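Side-chain contacts in glucuronoarabinoxylan endo-1,4-beta-xylanase (PDB 4FMV), which probably hydrolyses internal beta-1,4 linkages of plant cell-wall polysaccharides, the chain studied here being the glycoside hydrolase family 30 part of a longer protein: residues Ile29-Tyr32 with Val33-Leu37; Arg47-Ile50 with Glu51-Ile54. All blocks are in the same frame, centred on the assembly; numbering follows the deposited sequence.

Contact 1: residues Ile29-Tyr32 with Val33-Leu37; sequences ISDY and VMNSL
Asn-35 N donates to Asp-31 O over 2.7 Å, the shortest backbone bond of this first helical turn. The CG of Asn-35 stands only 3.0 Å from Asp-31 O, because the side chain, its CG beside the backbone N (chi1 -69°), folds back over the carbonyl that its own N-H already uses. Water 1 sits between Asp-31 OD1 and Asn-35 OD1, though how it shares its protons is uncertain and the bridge is doubtful in detail; Asn-35 OD1 also takes a weak bond from Lys-79.

Ser-30 occupies the N-cap of helix 31-40. Its OG is swung between its own N and carbonyl carbon (chi1 68°), where it receives Val-33 N at 3.1 Å and answers one of the N-H groups that the start of a helix leaves without a backbone acceptor. The same OG packs against Val-33 CG2 at 3.4 Å. Ser-30 O meanwhile takes Met-34 N, and Tyr-32 O takes Ser-36 N at 3.0 Å, which carries the helix onward.

An apolar contact lies beside the cap. Ile-29 CG2 meets Val-33 CB and Met-34 CG, each at 3.7 Å, and the isoleucine side chain crosses both partners at about a right angle. Met-34, bent at chi2 and chi3, also brings SD against that methyl. Farther round the helix, the CD1-CE1 side of the Tyr-32 ring passes Ser-36 OG obliquely.

Asn-72 accepts from Ile-29 N, and Met-34 packs on Lys-75 and Ala-76 of helix 67-78. Helix 31-40, which links strands 11-22 and 45-49 in a beta-alpha-beta unit of the barrel, thus packs through its first turn on helix 67-78.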
ATOM      1  N   ILE A  29     -13.986  12.681   4.312  1.00 15.23           N
ATOM      2  CA  ILE A  29     -14.667  11.697   3.480  1.00 12.26           C
ATOM      3  C   ILE A  29     -15.965  11.225   4.180  1.00 12.86           C
ATOM      4  O   ILE A  29     -16.005  11.118   5.420  1.00 11.46           O
ATOM      5  CB  ILE A  29     -13.739  10.526   3.159  1.00 10.09           C
ATOM      6  CG1 ILE A  29     -12.498  11.037   2.388  1.00 10.17           C
ATOM      7  CG2 ILE A  29     -14.466   9.483   2.375  1.00 10.45           C
ATOM      8  CD1 ILE A  29     -11.515   9.932   1.879  1.00  6.94           C
ATOM      9  N   SER A  30     -17.021  10.979   3.396  1.00  9.24           N
ATOM     10  CA  SER A  30     -18.319  10.593   3.970  1.00 13.90           C
ATOM     11  C   SER A  30     -18.298   9.195   4.594  1.00 13.31           C
ATOM     12  O   SER A  30     -17.468   8.350   4.239  1.00  8.77           O
ATOM     13  CB  SER A  30     -19.408  10.647   2.902  1.00 15.30           C
ATOM     14  OG  SER A  30     -19.207   9.630   1.925  1.00 14.77           O
ATOM     15  N   ASP A  31     -19.214   8.934   5.519  1.00 11.52           N
ATOM     16  CA  ASP A  31     -19.373   7.570   5.996  1.00 14.11           C
ATOM     17  C   ASP A  31     -19.665   6.652   4.819  1.00 12.97           C
ATOM     18  O   ASP A  31     -19.178   5.533   4.775  1.00 14.11           O
ATOM     19  CB  ASP A  31     -20.513   7.451   7.013  1.00 20.31           C
ATOM     20  CG  ASP A  31     -20.037   7.589   8.448  1.00 23.76           C
ATOM     21  OD1 ASP A  31     -18.971   7.032   8.800  1.00 21.55           O
ATOM     22  OD2 ASP A  31     -20.733   8.266   9.221  1.00 24.69           O
ATOM     23  N   TYR A  32     -20.474   7.118   3.868  1.00 10.77           N
ATOM     24  CA  TYR A  32     -20.862   6.276   2.736  1.00 12.78           C
ATOM     25  C   TYR A  32     -19.624   5.711   2.014  1.00 13.25           C
ATOM     26  O   TYR A  32     -19.508   4.502   1.736  1.00 10.82           O
ATOM     27  CB  TYR A  32     -21.699   7.106   1.750  1.00 14.62           C
ATOM     28  CG  TYR A  32     -22.324   6.327   0.612  1.00 17.72           C
ATOM     29  CD1 TYR A  32     -22.425   4.938   0.653  1.00 16.34           C
ATOM     30  CD2 TYR A  32     -22.834   6.989  -0.506  1.00 16.04           C
ATOM     31  CE1 TYR A  32     -23.023   4.231  -0.380  1.00 16.04           C
ATOM     32  CE2 TYR A  32     -23.419   6.291  -1.542  1.00 15.84           C
ATOM     33  CZ  TYR A  32     -23.514   4.912  -1.475  1.00 16.86           C
ATOM     34  OH  TYR A  32     -24.104   4.230  -2.517  1.00 16.34           O
ATOM     35  N   VAL A  33     -18.705   6.595   1.677  1.00 10.26           N
ATOM     36  CA  VAL A  33     -17.533   6.174   0.912  1.00  9.79           C
ATOM     37  C   VAL A  33     -16.595   5.278   1.733  1.00 12.47           C
ATOM     38  O   VAL A  33     -16.109   4.258   1.235  1.00 13.17           O
ATOM     39  CB  VAL A  33     -16.794   7.386   0.369  1.00  8.90           C
ATOM     40  CG1 VAL A  33     -15.420   6.971  -0.206  1.00  7.25           C
ATOM     41  CG2 VAL A  33     -17.664   8.057  -0.696  1.00  8.74           C
ATOM     42  N   MET A  34     -16.356   5.650   2.991  1.00 13.33           N
ATOM     43  CA  MET A  34     -15.545   4.830   3.905  1.00 11.81           C
ATOM     44  C   MET A  34     -16.186   3.464   4.180  1.00 11.65           C
ATOM     45  O   MET A  34     -15.481   2.446   4.275  1.00 12.01           O
ATOM     46  CB  MET A  34     -15.269   5.579   5.217  1.00  9.89           C
ATOM     47  CG  MET A  34     -14.459   6.859   5.001  1.00  8.72           C
ATOM     48  SD  MET A  34     -12.869   6.579   4.129  1.00 13.57           S
ATOM     49  CE  MET A  34     -11.893   5.910   5.485  1.00  8.63           C
ATOM     50  N   ASN A  35     -17.518   3.433   4.282  1.00 10.89           N
ATOM     51  CA  ASN A  35     -18.240   2.162   4.485  1.00 14.02           C
ATOM     52  C   ASN A  35     -18.141   1.262   3.271  1.00 12.57           C
ATOM     53  O   ASN A  35     -18.024   0.040   3.398  1.00 13.04           O
ATOM     54  CB  ASN A  35     -19.720   2.390   4.857  1.00 15.48           C
ATOM     55  CG  ASN A  35     -19.891   2.996   6.242  1.00 16.63           C
ATOM     56  OD1 ASN A  35     -18.962   2.988   7.057  1.00 18.16           O
ATOM     57  ND2 ASN A  35     -21.091   3.533   6.517  1.00 16.18           N
ATOM     58  N   SER A  36     -18.170   1.864   2.083  1.00 11.55           N
ATOM     59  CA  SER A  36     -18.024   1.087   0.854  1.00 10.28           C
ATOM     60  C   SER A  36     -16.614   0.510   0.747  1.00 10.77           C
ATOM     61  O   SER A  36     -16.437  -0.672   0.446  1.00 12.71           O
ATOM     62  CB  SER A  36     -18.333   1.945  -0.380  1.00  9.83           C
ATOM     63  OG  SER A  36     -19.706   2.320  -0.432  1.00 10.92           O
ATOM     64  N   LEU A  37     -15.613   1.360   0.971  1.00  9.09           N
ATOM     65  CA  LEU A  37     -14.218   0.957   0.790  1.00 10.75           C
ATOM     66  C   LEU A  37     -13.670   0.140   1.956  1.00  9.93           C
ATOM     67  O   LEU A  37     -13.006  -0.891   1.753  1.00  8.57           O
ATOM     68  CB  LEU A  37     -13.341   2.197   0.574  1.00  8.22           C
ATOM     69  CG  LEU A  37     -13.639   2.946  -0.732  1.00 11.28           C
ATOM     70  CD1 LEU A  37     -12.609   4.002  -0.959  1.00 14.96           C
ATOM     71  CD2 LEU A  37     -13.654   1.960  -1.919  1.00 12.06           C
TER
HETATM   72  O   HOH W   1     -17.551   4.949   7.760  1.00 15.25           O

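Contact 2: residues Arg47-Ile50 with Glu51-Ile54; sequences RLRI and EEGI
A salt-bridge network of Arg-49, Glu-51 and Glu-52 sits at the C-terminal end of strand 45-49, the end of the strands at which (beta/alpha)8 barrels carry their active sites. Arg-49 grips Glu-51 end-on with two nitrogens: NH1 reaches Glu-51 OE1 at 2.9 Å, in the guanidinium plane, while NH2 reaches Glu-51 OE2, also at 2.9 Å, from a slightly tilted direction. The two flat groups are far from coplanar, 68° apart, and the arginine nitrogens meet both oxygens from above the carboxylate plane. A bend at chi2 (64°) turns the Glu-51 carboxylate back toward the arginine, and Glu-51 CA lies over one face of the guanidinium.

Glu-51 OE2 also accepts Gly-53 N at 2.9 Å, through its anti lone pair. This bond from main chain to side chain, within the loop, probably limits the rotation of the carboxylate that Arg-49 holds. Glu-52 adds a longer salt bridge, OE1 to Arg-49 NH2 at 3.3 Å, approaching the guanidinium obliquely; NH2 therefore has both acidic groups as partners. Waters link the Glu-52 carboxylate further: water 3 takes Arg-49 NE at 3.0 Å and gives to Glu-52 OE2, which Asn-89 also holds, and water 4 donates to Ile-50 O and to Glu-52 OE1. Water 2 separately bridges the main chain, from Arg-49 O to Glu-51 N.

Ile-50 turns to the outer side of the barrel, touching Tyr-120 and Tyr-124 of helix 114-130 and Ala-85 of strand 82-86. Arg-49 touches Ala-24 and Trp-25, in the loop after strand 11-22, and Trp-88, in the loop after strand 82-86, the two strands that pair with 45-49.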
ATOM      1  N   ARG A  47      -4.012   5.804   4.325  1.00 10.28           N
ATOM      2  CA  ARG A  47      -2.904   6.751   4.330  1.00  9.26           C
ATOM      3  C   ARG A  47      -3.438   8.183   4.401  1.00  8.10           C
ATOM      4  O   ARG A  47      -4.147   8.631   3.494  1.00  9.90           O
ATOM      5  CB  ARG A  47      -2.065   6.588   3.039  1.00  4.48           C
ATOM      6  CG  ARG A  47      -0.855   7.518   2.930  1.00  5.33           C
ATOM      7  CD  ARG A  47      -0.173   7.356   1.570  1.00  6.55           C
ATOM      8  NE  ARG A  47       1.080   8.130   1.464  1.00  7.58           N
ATOM      9  CZ  ARG A  47       1.459   8.794   0.376  1.00  7.57           C
ATOM     10  NH1 ARG A  47       0.677   8.784  -0.685  1.00  7.76           N
ATOM     11  NH2 ARG A  47       2.641   9.439   0.340  1.00  8.99           N
ATOM     12  N   LEU A  48      -3.033   8.904   5.450  1.00  8.23           N
ATOM     13  CA  LEU A  48      -3.336  10.322   5.648  1.00  9.34           C
ATOM     14  C   LEU A  48      -2.215  11.198   5.082  1.00 10.78           C
ATOM     15  O   LEU A  48      -1.057  10.774   4.999  1.00  7.04           O
ATOM     16  CB  LEU A  48      -3.467  10.648   7.136  1.00 11.50           C
ATOM     17  CG  LEU A  48      -4.266   9.707   8.034  1.00  8.88           C
ATOM     18  CD1 LEU A  48      -4.105  10.145   9.484  1.00  8.39           C
ATOM     19  CD2 LEU A  48      -5.732   9.703   7.610  1.00  8.49           C
ATOM     20  N   ARG A  49      -2.575  12.379   4.596  1.00  9.49           N
ATOM     21  CA  ARG A  49      -1.567  13.388   4.304  1.00 10.47           C
ATOM     22  C   ARG A  49      -1.518  14.365   5.477  1.00 12.31           C
ATOM     23  O   ARG A  49      -2.560  14.858   5.919  1.00 11.45           O
ATOM     24  CB  ARG A  49      -1.897  14.140   3.022  1.00  8.17           C
ATOM     25  CG  ARG A  49      -1.046  15.404   2.833  1.00 11.39           C
ATOM     26  CD  ARG A  49      -1.387  16.142   1.553  1.00  9.77           C
ATOM     27  NE  ARG A  49      -1.021  17.553   1.671  1.00 14.42           N
ATOM     28  CZ  ARG A  49      -1.770  18.454   2.311  1.00 18.83           C
ATOM     29  NH1 ARG A  49      -2.923  18.092   2.880  1.00 16.64           N
ATOM     30  NH2 ARG A  49      -1.373  19.723   2.387  1.00 18.57           N
ATOM     31  N   ILE A  50      -0.311  14.650   5.965  1.00 11.43           N
ATOM     32  CA  ILE A  50      -0.116  15.590   7.070  1.00 11.02           C
ATOM     33  C   ILE A  50      -0.179  17.025   6.542  1.00 12.83           C
ATOM     34  O   ILE A  50       0.694  17.462   5.766  1.00 10.24           O
ATOM     35  CB  ILE A  50       1.270  15.368   7.720  1.00  8.15           C
ATOM     36  CG1 ILE A  50       1.416  13.924   8.221  1.00 10.77           C
ATOM     37  CG2 ILE A  50       1.524  16.347   8.872  1.00 11.84           C
ATOM     38  CD1 ILE A  50       2.804  13.605   8.822  1.00 10.73           C
ATOM     39  N   GLU A  51      -1.138  17.805   7.036  1.00 11.66           N
ATOM     40  CA  GLU A  51      -1.423  19.090   6.396  1.00 11.27           C
ATOM     41  C   GLU A  51      -0.549  20.213   6.972  1.00  8.44           C
ATOM     42  O   GLU A  51      -0.768  20.665   8.091  1.00  7.97           O
ATOM     43  CB  GLU A  51      -2.916  19.413   6.606  1.00  8.98           C
ATOM     44  CG  GLU A  51      -3.328  20.810   6.197  1.00 11.33           C
ATOM     45  CD  GLU A  51      -3.168  21.048   4.705  1.00 15.81           C
ATOM     46  OE1 GLU A  51      -3.999  20.540   3.918  1.00 19.09           O
ATOM     47  OE2 GLU A  51      -2.200  21.720   4.316  1.00 15.21           O
ATOM     48  N   GLU A  52       0.387  20.712   6.160  1.00  8.65           N
ATOM     49  CA  GLU A  52       1.372  21.718   6.603  1.00  7.92           C
ATOM     50  C   GLU A  52       0.756  23.109   6.615  1.00  9.90           C
ATOM     51  O   GLU A  52       1.361  24.054   7.117  1.00 12.45           O
ATOM     52  CB  GLU A  52       2.666  21.695   5.763  1.00  7.05           C
ATOM     53  CG  GLU A  52       2.524  22.255   4.314  1.00 12.23           C
ATOM     54  CD  GLU A  52       2.171  21.187   3.287  1.00 14.73           C
ATOM     55  OE1 GLU A  52       1.583  20.153   3.668  1.00 16.76           O
ATOM     56  OE2 GLU A  52       2.459  21.379   2.090  1.00 14.23           O
ATOM     57  N   GLY A  53      -0.471  23.210   6.101  1.00  8.87           N
ATOM     58  CA  GLY A  53      -1.228  24.450   6.117  1.00  8.72           C
ATOM     59  C   GLY A  53      -1.465  24.940   7.534  1.00 10.19           C
ATOM     60  O   GLY A  53      -1.829  26.097   7.749  1.00 12.00           O
ATOM     61  N   ILE A  54      -1.274  24.046   8.502  1.00  9.23           N
ATOM     62  CA  ILE A  54      -1.314  24.399   9.919  1.00  9.55           C
ATOM     63  C   ILE A  54      -0.235  25.440  10.248  1.00 11.42           C
ATOM     64  O   ILE A  54      -0.394  26.243  11.165  1.00  9.22           O
ATOM     65  CB  ILE A  54      -1.148  23.145  10.825  1.00 11.51           C
ATOM     66  CG1 ILE A  54      -1.442  23.489  12.286  1.00  9.78           C
ATOM     67  CG2 ILE A  54       0.252  22.540  10.688  1.00  9.86           C
ATOM     68  CD1 ILE A  54      -1.762  22.279  13.141  1.00  7.36           C
TER
HETATM   69  O   HOH W   2      -3.467  16.252   8.311  1.00 10.16           O
HETATM   70  O   HOH W   3       1.057  19.429   0.566  1.00 13.89           O
HETATM   71  O   HOH W   4       1.861  17.515   3.426  1.00 10.41           O

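From the N terminus, the chain runs through strand 11-22 and a loop to contact 1 at the start of helix 31-40, then back through strand 45-49, at whose end contact 2 lies. Together they follow one beta-alpha-beta unit of the barrel. Contact 1 closes the turn that leads into the helix; contact 2 closes the bend leading out of the strand toward helix 67-78. They come in series, neither nesting nor crossing. Their centres are about 20 Å apart, and their nearest atoms about 8 Å, so they do not touch. Helix 67-78, reached after contact 2, packs back against Met-34 of contact 1.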